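Long-range contacts in homoserine O-acetyltransferase (Bacillus anthracis str. 'Ames Ancestor', PDB 3I1I), which probably transfers an acetyl group from acetyl-CoA to the hydroxyl of L-homoserine, an early step of methionine biosynthesis: residues Ile25-Gly30 and Val104-Gly108; Asn93-Val97 and Trp280-Ala284; Leu220-Asn224 and Val275-Trp280. All blocks are in the same frame, centred on the assembly; numbering follows the deposited sequence.

Interaction 1 of 3, residues Ile25-Gly30 and Val104-Gly108. With ACT (acetate ion), chain D.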
# COMPACT_ATOMS: atom_id res chain seq x y z
N ILE A 25 19.38 -26.64 2.23
CA ILE A 25 19.47 -26.67 0.78
C ILE A 25 20.86 -26.19 0.39
O ILE A 25 21.56 -25.59 1.20
CB ILE A 25 18.35 -25.78 0.11
CG1 ILE A 25 18.43 -24.32 0.59
CG2 ILE A 25 16.97 -26.34 0.38
CD1 ILE A 25 17.81 -23.28 -0.35
N PRO A 26 21.31 -26.52 -0.83
CA PRO A 26 22.50 -25.86 -1.38
C PRO A 26 22.27 -24.36 -1.64
O PRO A 26 21.20 -23.96 -2.11
CB PRO A 26 22.75 -26.60 -2.73
CG PRO A 26 21.95 -27.85 -2.68
CD PRO A 26 20.83 -27.63 -1.69
N VAL A 27 23.30 -23.57 -1.39
CA VAL A 27 23.25 -22.13 -1.62
C VAL A 27 24.54 -21.65 -2.30
O VAL A 27 25.58 -22.28 -2.15
CB VAL A 27 23.09 -21.36 -0.28
CG1 VAL A 27 21.79 -21.78 0.46
CG2 VAL A 27 24.26 -21.62 0.58
N GLN A 28 24.44 -20.54 -3.01
CA GLN A 28 25.60 -19.84 -3.56
C GLN A 28 25.44 -18.36 -3.23
O GLN A 28 24.35 -17.89 -2.93
CB GLN A 28 25.67 -19.99 -5.07
CG GLN A 28 24.35 -19.62 -5.76
CD GLN A 28 24.40 -19.66 -7.28
OE1 GLN A 28 25.29 -20.25 -7.88
NE2 GLN A 28 23.42 -18.99 -7.92
N MSE A 29 26.54 -17.62 -3.34
CA MSE A 29 26.61 -16.26 -2.91
C MSE A 29 27.70 -15.54 -3.69
O MSE A 29 28.86 -15.87 -3.58
CB MSE A 29 26.92 -16.22 -1.42
CG MSE A 29 26.78 -14.84 -0.79
SE MSE A 29 27.36 -14.90 1.08
CE MSE A 29 25.87 -14.09 1.91
N GLY A 30 27.33 -14.52 -4.46
CA GLY A 30 28.35 -13.75 -5.15
C GLY A 30 29.08 -12.86 -4.18
O GLY A 30 28.55 -12.54 -3.15
N VAL A 104 24.76 -10.77 -10.60
CA VAL A 104 24.27 -11.14 -9.27
C VAL A 104 24.31 -12.64 -9.10
O VAL A 104 23.85 -13.37 -9.97
CB VAL A 104 22.84 -10.60 -9.10
CG1 VAL A 104 22.08 -11.27 -7.92
CG2 VAL A 104 22.87 -9.05 -9.01
N ILE A 105 24.85 -13.13 -8.01
CA ILE A 105 24.83 -14.58 -7.76
C ILE A 105 24.18 -14.84 -6.40
O ILE A 105 24.73 -14.47 -5.36
CB ILE A 105 26.29 -15.19 -7.81
CG1 ILE A 105 26.92 -14.95 -9.19
CG2 ILE A 105 26.27 -16.68 -7.44
CD1 ILE A 105 28.47 -14.87 -9.19
N THR A 106 23.02 -15.48 -6.43
CA THR A 106 22.16 -15.56 -5.25
C THR A 106 21.46 -16.91 -5.23
O THR A 106 21.48 -17.62 -6.23
CB THR A 106 21.07 -14.45 -5.27
OG1 THR A 106 20.54 -14.30 -3.95
CG2 THR A 106 19.92 -14.78 -6.24
N THR A 107 20.88 -17.25 -4.09
CA THR A 107 19.92 -18.35 -4.02
C THR A 107 18.59 -17.83 -3.52
O THR A 107 18.54 -17.12 -2.54
CB THR A 107 20.42 -19.48 -3.10
OG1 THR A 107 21.73 -19.85 -3.52
CG2 THR A 107 19.48 -20.69 -3.17
N GLY A 108 17.52 -18.19 -4.22
CA GLY A 108 16.19 -17.66 -3.97
C GLY A 108 15.10 -18.38 -4.76
O GLY A 108 15.34 -19.47 -5.32
C ACT D . 21.74 -23.00 -6.16
O ACT D . 20.77 -23.82 -6.12
OXT ACT D . 21.42 -21.80 -6.35
CH3 ACT D . 23.18 -23.43 -5.98
O HOH W 1 22.76 -15.50 -1.91
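I25 meets T107 at one end of the contact. I25 CD1 lies 4.2 Å from T107 CG2, and the two side chains run past each other in opposite directions. P26 uses its carbonyl: P26 O is 3.8 Å from the same T107 methyl. V27 brings its CA and CB against T107 OG1. Q28 is gripped twice. Its backbone N donates to T107 OG1 at 2.8 Å, almost straight at 168°. Its side chain has CG set between N and the carbonyl carbon (chi1 52°) and then extends, carrying NE2 to T106 O at 2.9 Å. This oxygen lies in the Q28 amide plane, while NE2 stands above the T106 carbonyl plane. The amide also rests on I105, with Q28 CD 3.5 Å from I105 CG2. Water 1 donates to Q28 O and accepts weakly from T107 N. M29 adds a CA-H...O contact to I105 O. G30 N donates to the same oxygen at 2.8 Å. An acetate ion, probably from the crystallisation liquor, lies beside T107 OG1 and Q28 CG. Residues 105-107 run roughly antiparallel to 25-30. One backbone bond joins them directly; the T107 hydroxyl and Q28 amide supply the other direct bonds, so the pairing depends on side chains too.

Interaction 2 of 3, residues Asn93-Val97 and Trp280-Ala284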
# COMPACT_ATOMS: atom_id res chain seq x y z
N ASN A 93 23.16 -10.77 -0.98
CA ASN A 93 22.24 -11.36 -0.04
C ASN A 93 21.40 -12.48 -0.67
O ASN A 93 21.12 -12.46 -1.89
CB ASN A 93 21.32 -10.28 0.51
CG ASN A 93 22.05 -9.24 1.28
OD1 ASN A 93 23.18 -9.45 1.73
ND2 ASN A 93 21.42 -8.08 1.47
N LEU A 94 21.01 -13.45 0.14
CA LEU A 94 19.95 -14.41 -0.26
C LEU A 94 18.68 -13.69 -0.85
O LEU A 94 18.34 -12.57 -0.43
CB LEU A 94 19.50 -15.25 0.94
CG LEU A 94 20.29 -16.44 1.48
CD1 LEU A 94 19.68 -16.84 2.84
CD2 LEU A 94 20.24 -17.61 0.46
N CYS A 95 18.00 -14.36 -1.78
CA CYS A 95 16.84 -13.81 -2.46
C CYS A 95 17.07 -12.40 -3.04
O CYS A 95 16.13 -11.57 -3.04
CB CYS A 95 15.66 -13.77 -1.53
SG CYS A 95 15.27 -15.39 -0.86
N ASN A 96 18.28 -12.14 -3.54
CA ASN A 96 18.59 -10.84 -4.09
C ASN A 96 17.51 -10.51 -5.10
O ASN A 96 17.16 -11.36 -5.92
CB ASN A 96 19.97 -10.81 -4.74
CG ASN A 96 20.39 -9.41 -5.11
OD1 ASN A 96 19.95 -8.88 -6.13
ND2 ASN A 96 21.27 -8.81 -4.31
N VAL A 97 16.97 -9.30 -5.05
CA VAL A 97 15.82 -8.96 -5.89
C VAL A 97 16.21 -8.75 -7.35
O VAL A 97 15.41 -9.02 -8.26
CB VAL A 97 15.03 -7.73 -5.36
CG1 VAL A 97 14.65 -7.96 -3.92
CG2 VAL A 97 15.83 -6.44 -5.54
N TRP A 280 11.33 -10.21 -4.03
CA TRP A 280 10.95 -9.03 -3.30
C TRP A 280 10.16 -9.42 -2.06
O TRP A 280 10.43 -8.92 -1.00
CB TRP A 280 10.11 -8.10 -4.19
CG TRP A 280 9.87 -6.78 -3.54
CD1 TRP A 280 8.99 -6.49 -2.51
CD2 TRP A 280 10.54 -5.58 -3.85
NE1 TRP A 280 9.09 -5.17 -2.18
CE2 TRP A 280 10.03 -4.58 -2.98
CE3 TRP A 280 11.51 -5.23 -4.79
CZ2 TRP A 280 10.47 -3.26 -3.02
CZ3 TRP A 280 11.97 -3.92 -4.82
CH2 TRP A 280 11.43 -2.94 -3.95
N MSE A 281 9.20 -10.34 -2.19
CA MSE A 281 8.42 -10.77 -1.03
C MSE A 281 9.33 -11.36 0.07
O MSE A 281 9.16 -11.00 1.25
CB MSE A 281 7.38 -11.86 -1.37
CG MSE A 281 6.27 -11.49 -2.32
SE MSE A 281 5.02 -13.06 -2.44
CE MSE A 281 5.41 -13.93 -0.84
N TYR A 282 10.22 -12.29 -0.29
CA TYR A 282 11.07 -12.97 0.72
C TYR A 282 11.96 -11.99 1.45
O TYR A 282 12.11 -12.08 2.69
CB TYR A 282 11.92 -14.07 0.10
CG TYR A 282 11.21 -15.38 0.01
CD1 TYR A 282 10.38 -15.66 -1.05
CD2 TYR A 282 11.35 -16.36 1.00
CE1 TYR A 282 9.71 -16.86 -1.13
CE2 TYR A 282 10.68 -17.57 0.90
CZ TYR A 282 9.86 -17.80 -0.16
OH TYR A 282 9.17 -18.97 -0.31
N THR A 283 12.48 -11.01 0.71
CA THR A 283 13.35 -9.98 1.28
C THR A 283 12.50 -9.06 2.17
O THR A 283 12.92 -8.75 3.28
CB THR A 283 14.06 -9.19 0.17
OG1 THR A 283 14.77 -10.10 -0.64
CG2 THR A 283 15.06 -8.15 0.74
N ALA A 284 11.30 -8.67 1.71
CA ALA A 284 10.37 -7.91 2.59
C ALA A 284 10.06 -8.71 3.86
O ALA A 284 10.04 -8.15 4.98
CB ALA A 284 9.08 -7.50 1.85
O HOH W 2 17.57 -9.93 -0.74
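C95 and V97 of the loop after strand 87-91 pack against one side of helix 277-289. The apolar contacts come first. V97 points at the helix, and its CG1 is 3.9 Å from W280 CA. The same methyl lies 3.9 Å from T283 OG1, where the V97 and T283 side chains cross at about a right angle. V97 CG1 also approaches W280 CE3 obliquely, at 4.3 Å. F51 meets the W280 ring as well.

The sulfur contact is with Y282. C95 SG lies 3.7 Å from Y282 CB and 5.0 Å from the ring centroid. It sits 44° off the ring normal, an oblique sulfur-aromatic contact. C95 is the third residue of a type II beta turn from N93 to N96. Its SG is opposite its own carbonyl carbon (chi1 -57°), which brings the sulfur to the base of the tyrosine. The ring then leads away from the loop, and its OH is hydrogen-bonded to F124 O. V254 of the second subunit packs on Y282 and M281.

The polar contacts gather at T283. Its hydroxyl is hydrogen-bonded to S279 O, one turn earlier in the helix. Water 2 donates to T283 OG1 at 2.8 Å and to L94 O at 2.8 Å, and so bridges helix and turn. C95 O is also close, 3.1 Å from T283 OG1.

No direct hydrogen bond between the two segments is established. The loop is held to the helix by methyl and sulfur packing, while a water that donates to both ties the L94 carbonyl to the threonine hydroxyl.

Interaction 3 of 3, residues Leu220-Asn224 and Val275-Trp280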
# COMPACT_ATOMS: atom_id res chain seq x y z
N LEU A 220 3.90 -5.38 -8.08
CA LEU A 220 5.29 -5.07 -7.75
C LEU A 220 5.52 -3.57 -7.73
O LEU A 220 6.21 -3.06 -6.83
CB LEU A 220 6.20 -5.76 -8.76
CG LEU A 220 7.68 -5.97 -8.51
CD1 LEU A 220 7.99 -6.55 -7.08
CD2 LEU A 220 8.22 -6.89 -9.65
N GLN A 221 4.95 -2.85 -8.69
CA GLN A 221 5.08 -1.41 -8.71
C GLN A 221 4.47 -0.78 -7.45
O GLN A 221 5.00 0.16 -6.90
CB GLN A 221 4.43 -0.78 -9.96
CG GLN A 221 4.39 0.79 -9.89
CD GLN A 221 4.21 1.46 -11.23
OE1 GLN A 221 3.58 0.91 -12.13
NE2 GLN A 221 4.75 2.68 -11.37
N LEU A 222 3.34 -1.30 -7.03
CA LEU A 222 2.70 -0.84 -5.80
C LEU A 222 3.61 -1.10 -4.59
O LEU A 222 3.86 -0.21 -3.78
CB LEU A 222 1.33 -1.51 -5.68
CG LEU A 222 0.34 -1.04 -4.64
CD1 LEU A 222 0.31 0.48 -4.49
CD2 LEU A 222 -1.04 -1.61 -5.05
N ALA A 223 4.16 -2.31 -4.51
CA ALA A 223 5.14 -2.64 -3.46
C ALA A 223 6.31 -1.66 -3.48
O ALA A 223 6.72 -1.17 -2.45
CB ALA A 223 5.64 -4.12 -3.59
N ASN A 224 6.82 -1.35 -4.66
CA ASN A 224 7.97 -0.47 -4.82
C ASN A 224 7.63 0.98 -4.49
O ASN A 224 8.42 1.69 -3.89
CB ASN A 224 8.47 -0.55 -6.26
CG ASN A 224 9.78 0.21 -6.47
OD1 ASN A 224 10.79 -0.10 -5.85
ND2 ASN A 224 9.77 1.19 -7.35
N VAL A 275 13.65 -6.67 -11.63
CA VAL A 275 13.39 -7.16 -10.28
C VAL A 275 12.45 -8.34 -10.31
O VAL A 275 11.58 -8.41 -11.15
CB VAL A 275 12.81 -6.01 -9.43
CG1 VAL A 275 12.17 -6.51 -8.15
CG2 VAL A 275 13.91 -5.00 -9.15
N ASP A 276 12.65 -9.29 -9.39
CA ASP A 276 11.77 -10.46 -9.26
C ASP A 276 10.80 -10.35 -8.08
O ASP A 276 11.21 -10.14 -6.94
CB ASP A 276 12.58 -11.73 -9.11
CG ASP A 276 11.71 -12.96 -8.95
OD1 ASP A 276 10.89 -13.24 -9.87
OD2 ASP A 276 11.83 -13.62 -7.89
N ALA A 277 9.53 -10.57 -8.34
CA ALA A 277 8.46 -10.34 -7.35
C ALA A 277 8.58 -11.25 -6.14
O ALA A 277 8.56 -10.76 -5.01
CB ALA A 277 7.05 -10.48 -8.01
N ASN A 278 8.69 -12.56 -6.36
CA ASN A 278 8.83 -13.51 -5.26
C ASN A 278 10.05 -13.16 -4.39
O ASN A 278 9.98 -13.22 -3.14
CB ASN A 278 8.95 -14.95 -5.77
CG ASN A 278 7.64 -15.49 -6.37
OD1 ASN A 278 6.56 -14.96 -6.13
ND2 ASN A 278 7.74 -16.56 -7.12
N SER A 279 11.14 -12.76 -5.05
CA SER A 279 12.34 -12.38 -4.37
C SER A 279 12.06 -11.16 -3.47
O SER A 279 12.51 -11.09 -2.30
CB SER A 279 13.45 -12.05 -5.38
OG SER A 279 13.95 -13.24 -5.97
N TRP A 280 11.33 -10.21 -4.03
CA TRP A 280 10.95 -9.03 -3.30
C TRP A 280 10.16 -9.42 -2.06
O TRP A 280 10.43 -8.92 -1.00
CB TRP A 280 10.11 -8.10 -4.19
CG TRP A 280 9.87 -6.78 -3.54
CD1 TRP A 280 8.99 -6.49 -2.51
CD2 TRP A 280 10.54 -5.58 -3.85
NE1 TRP A 280 9.09 -5.17 -2.18
CE2 TRP A 280 10.03 -4.58 -2.98
CE3 TRP A 280 11.51 -5.23 -4.79
CZ2 TRP A 280 10.47 -3.26 -3.02
CZ3 TRP A 280 11.97 -3.92 -4.82
CH2 TRP A 280 11.43 -2.94 -3.95
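W280 reaches across from helix 277-289 to L220, A223 and N224 of helix 217-228. At the base, W280 CB is 3.9 Å from L220 CD1. CG comes next and meets the same methyl at 4.0 Å. With CG anti to the backbone N (chi1 -171°), the indole is directed at the neighbouring helix. Along the five-membered ring, CD1 and NE1 pass A223 CB, with NE1 at 3.9 Å. On the six-membered ring, CZ2 approaches the backbone at N224 CA. At the tip, CH2 lies 3.5 Å from N224 OD1, and CZ3 is a little farther from that oxygen. The N224 amide plane and the indole plane are 81° apart. N224 ND2 is turned to another partner, S271 OG.

Both helices belong to the segment between strands 174-178 and 309-313. In alpha/beta hydrolases this is a usual place for the lid that covers the active site. I200 of helix 186-202 also packs on W280 and A277.

L220 packs beside the tryptophan base. Its CD1 lies 3.8 Å from A277 CA. CD2 faces A277 CB at 4.1 Å and V275 CG1 at 4.2 Å.

The start of helix 277-289 is capped by D276. Its OD2 accepts from S279 N at 3.0 Å, from above the carboxylate plane, and from S279 OG through its anti lone pair. The other carboxylate oxygen, OD1, takes hydrogen bonds from Y211 OH and Q215 NE2.

The three contacts form a series from the core sheet to the probable lid. Interactions 1 and 2 have centres 11 Å apart and touch through the loop after strand 87-91. There T106 OG1 is 2.8 Å from N93 O, and T107 O is 2.9 Å from C95 N. Interactions 2 and 3 have centres 9 Å apart and share W280. They also meet where V97 O is 3.0 Å from D276 N. Interactions 1 and 3 do not touch; their centres are 19 Å apart. H49 and F51, just after strand 44-48, border interaction 2. In this fold that loop commonly helps form the oxyanion hole near the nucleophile, here probably S155.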